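Cytochrome c-550-like protein (Thermosynechococcus elongatus, PDB 4LJI) is a probable low-potential electron-transfer cytochrome that carries one covalently bound heme c and can partially replace cytochrome c-550. Local coordinates at residues A[40-45]-A[114-119]. Sequence-based numbering, arbitrary orientation.
Sequences KRLFEE and LETLAA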
ATOM      1  N   LYS A  40       9.130  -2.237   9.571  1.00 14.14           N
ATOM      2  CA  LYS A  40       8.009  -1.269   9.479  1.00 13.46           C
ATOM      3  C   LYS A  40       8.040  -0.564   8.133  1.00 15.49           C
ATOM      4  O   LYS A  40       7.033  -0.492   7.434  1.00 13.19           O
ATOM      5  CB  LYS A  40       8.093  -0.226  10.592  1.00 16.01           C
ATOM      6  CG  LYS A  40       7.115   0.943  10.434  1.00 17.31           C
ATOM      7  CD  LYS A  40       7.392   2.006  11.490  1.00 24.03           C
ATOM      8  CE  LYS A  40       6.465   3.197  11.363  1.00 27.27           C
ATOM      9  NZ  LYS A  40       5.102   2.723  11.655  1.00 32.92           N
ATOM     10  N   ARG A  41       9.221  -0.095   7.752  1.00 15.19           N
ATOM     11  CA  ARG A  41       9.366   0.560   6.459  1.00 17.60           C
ATOM     12  C   ARG A  41       8.967  -0.367   5.304  1.00 18.92           C
ATOM     13  O   ARG A  41       8.296   0.049   4.365  1.00 18.35           O
ATOM     14  CB  ARG A  41      10.797   1.070   6.310  1.00 17.68           C
ATOM     15  CG  ARG A  41      11.088   1.814   5.026  1.00 30.30           C
ATOM     16  CD  ARG A  41      12.261   2.719   5.282  1.00 37.28           C
ATOM     17  NE  ARG A  41      12.128   3.387   6.577  1.00 42.92           N
ATOM     18  CZ  ARG A  41      11.713   4.641   6.732  1.00 44.90           C
ATOM     19  NH1 ARG A  41      11.407   5.373   5.670  1.00 44.01           N
ATOM     20  NH2 ARG A  41      11.624   5.167   7.948  1.00 46.75           N
ATOM     21  N   LEU A  42       9.386  -1.630   5.356  1.00 11.84           N
ATOM     22  CA  LEU A  42       8.963  -2.581   4.342  1.00 11.16           C
ATOM     23  C   LEU A  42       7.462  -2.793   4.327  1.00 17.49           C
ATOM     24  O   LEU A  42       6.866  -2.964   3.279  1.00 15.16           O
ATOM     25  CB  LEU A  42       9.662  -3.947   4.544  1.00 15.20           C
ATOM     26  CG  LEU A  42      11.110  -3.916   4.150  1.00 19.12           C
ATOM     27  CD1 LEU A  42      11.770  -5.245   4.577  1.00 15.36           C
ATOM     28  CD2 LEU A  42      11.233  -3.714   2.623  1.00 17.38           C
ATOM     29  N   PHE A  43       6.840  -2.789   5.500  1.00 15.39           N
ATOM     30  CA  PHE A  43       5.410  -2.972   5.556  1.00 16.42           C
ATOM     31  C   PHE A  43       4.715  -1.754   4.922  1.00 14.20           C
ATOM     32  O   PHE A  43       3.778  -1.893   4.155  1.00 15.07           O
ATOM     33  CB  PHE A  43       4.995  -3.164   7.008  1.00 12.02           C
ATOM     34  CG  PHE A  43       3.512  -3.331   7.218  1.00 10.71           C
ATOM     35  CD1 PHE A  43       2.917  -4.570   7.149  1.00 12.54           C
ATOM     36  CD2 PHE A  43       2.724  -2.221   7.504  1.00 10.17           C
ATOM     37  CE1 PHE A  43       1.563  -4.714   7.372  1.00 14.74           C
ATOM     38  CE2 PHE A  43       1.370  -2.383   7.750  1.00 17.37           C
ATOM     39  CZ  PHE A  43       0.807  -3.632   7.634  1.00 13.35           C
ATOM     40  N   GLU A  44       5.172  -0.566   5.304  1.00 15.14           N
ATOM     41  CA  GLU A  44       4.575   0.671   4.797  1.00 17.00           C
ATOM     42  C   GLU A  44       4.695   0.759   3.290  1.00 20.72           C
ATOM     43  O   GLU A  44       3.829   1.347   2.644  1.00 22.04           O
ATOM     44  CB  GLU A  44       5.270   1.881   5.407  1.00 18.91           C
ATOM     45  CG  GLU A  44       5.045   2.006   6.885  1.00 23.76           C
ATOM     46  CD  GLU A  44       5.783   3.183   7.468  1.00 30.07           C
ATOM     47  OE1 GLU A  44       5.197   3.860   8.331  1.00 37.06           O
ATOM     48  OE2 GLU A  44       6.938   3.432   7.041  1.00 31.19           O
ATOM     49  N   GLU A  45       5.754   0.175   2.725  1.00 20.05           N
ATOM     50  CA  GLU A  45       5.990   0.301   1.288  1.00 21.22           C
ATOM     51  C   GLU A  45       5.268  -0.744   0.452  1.00 25.78           C
ATOM     52  O   GLU A  45       4.912  -0.491  -0.708  1.00 24.18           O
ATOM     53  CB  GLU A  45       7.496   0.319   0.962  1.00 20.39           C
ATOM     54  CG  GLU A  45       8.318   1.435   1.669  1.00 35.22           C
ATOM     55  CD  GLU A  45       7.829   2.879   1.429  1.00 44.81           C
ATOM     56  OE1 GLU A  45       6.997   3.130   0.518  1.00 43.46           O
ATOM     57  OE2 GLU A  45       8.298   3.779   2.168  1.00 49.31           O
ATOM     58  N   LEU A 114      12.582 -10.062   4.548  1.00 15.50           N
ATOM     59  CA  LEU A 114      11.288 -10.652   4.877  1.00 16.38           C
ATOM     60  C   LEU A 114      11.213 -11.063   6.350  1.00 15.03           C
ATOM     61  O   LEU A 114      10.131 -10.957   6.958  1.00 16.06           O
ATOM     62  CB  LEU A 114      11.025 -11.846   3.976  1.00 24.34           C
ATOM     63  CG  LEU A 114       9.581 -12.133   3.667  1.00 25.95           C
ATOM     64  CD1 LEU A 114       8.972 -10.892   2.977  1.00 27.23           C
ATOM     65  CD2 LEU A 114       9.462 -13.325   2.784  1.00 19.65           C
ATOM     66  N   GLU A 115      12.322 -11.514   6.943  1.00 16.44           N
ATOM     67  CA  GLU A 115      12.371 -11.744   8.380  1.00 14.84           C
ATOM     68  C   GLU A 115      12.048 -10.497   9.173  1.00 17.19           C
ATOM     69  O   GLU A 115      11.317 -10.577  10.144  1.00 16.32           O
ATOM     70  CB  GLU A 115      13.760 -12.263   8.813  1.00 19.62           C
ATOM     71  CG  GLU A 115      13.984 -13.723   8.537  1.00 24.18           C
ATOM     72  CD  GLU A 115      15.397 -14.152   8.819  1.00 32.43           C
ATOM     73  OE1 GLU A 115      15.681 -15.352   8.643  1.00 37.93           O
ATOM     74  OE2 GLU A 115      16.208 -13.285   9.212  1.00 34.30           O
ATOM     75  N   THR A 116      12.609  -9.359   8.782  1.00 15.13           N
ATOM     76  CA  THR A 116      12.352  -8.147   9.544  1.00 13.93           C
ATOM     77  C   THR A 116      10.897  -7.693   9.383  1.00 19.62           C
ATOM     78  O   THR A 116      10.350  -7.134  10.318  1.00 14.79           O
ATOM     79  CB  THR A 116      13.283  -7.000   9.150  1.00 16.78           C
ATOM     80  OG1 THR A 116      12.947  -6.565   7.826  1.00 16.98           O
ATOM     81  CG2 THR A 116      14.751  -7.423   9.233  1.00 18.29           C
ATOM     82  N   LEU A 117      10.294  -7.936   8.213  1.00 13.86           N
ATOM     83  CA  LEU A 117       8.872  -7.601   7.984  1.00 11.97           C
ATOM     84  C   LEU A 117       8.012  -8.536   8.838  1.00 15.19           C
ATOM     85  O   LEU A 117       7.073  -8.093   9.506  1.00 13.03           O
ATOM     86  CB  LEU A 117       8.529  -7.690   6.490  1.00 13.16           C
ATOM     87  CG  LEU A 117       7.093  -7.629   5.972  1.00 15.26           C
ATOM     88  CD1 LEU A 117       6.431  -6.341   6.483  1.00 14.92           C
ATOM     89  CD2 LEU A 117       7.096  -7.647   4.440  1.00 15.15           C
ATOM     90  N   ALA A 118       8.303  -9.836   8.800  1.00 12.26           N
ATOM     91  CA  ALA A 118       7.605 -10.756   9.696  1.00 12.34           C
ATOM     92  C   ALA A 118       7.774 -10.328  11.154  1.00 16.64           C
ATOM     93  O   ALA A 118       6.779 -10.348  11.909  1.00 13.59           O
ATOM     94  CB  ALA A 118       8.090 -12.227   9.488  1.00 13.71           C
ATOM     95  N   ALA A 119       8.995  -9.962  11.582  1.00 12.99           N
ATOM     96  CA  ALA A 119       9.197  -9.530  12.971  1.00 13.31           C
ATOM     97  C   ALA A 119       8.339  -8.298  13.313  1.00 14.08           C
ATOM     98  O   ALA A 119       7.737  -8.227  14.379  1.00 15.26           O
ATOM     99  CB  ALA A 119      10.667  -9.232  13.242  1.00 16.39           C
TER
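Leu117 pushes its CD1 methyl against the base of Phe43, 3.5 Å from Phe43 CB, at the near-perpendicular crossing of helices 33-46 and 111-127, which correspond to the N- and C-terminal helices of the cytochrome c fold. The axes of segments 40-45 and 114-119 approach to 8.4 Å and run 88° apart. The nearest pair of CA atoms is Leu42 CA and Leu117 CA, 6.2 Å apart. A chi1 of 169° turns Leu117 CG away from the backbone nitrogen and sends its branched end to the other helix; CD1 lies in the plane of the Phe43 ring, 4.0 Å from Phe43 CD1, so the methyl meets an edge and not a face. Leu117 also touches the heme, and Phe43 packs near Cys47, a covalent heme attachment, and the axial ligand His51, so this crossing forms part of the apolar surroundings of the cofactor. Phe120, one turn beyond Leu117, meets the Phe43 ring with the planes inclined at about 45°. Leu42 flanks Leu117, their CB atoms 4.4 Å apart, and no hydrogen bond joins the two segments. The hydroxyl of Thr116 hydrogen-bonds to Gln113 O within its own helix, while Leu42 CD1 packs 3.7 Å from Thr116 OG1.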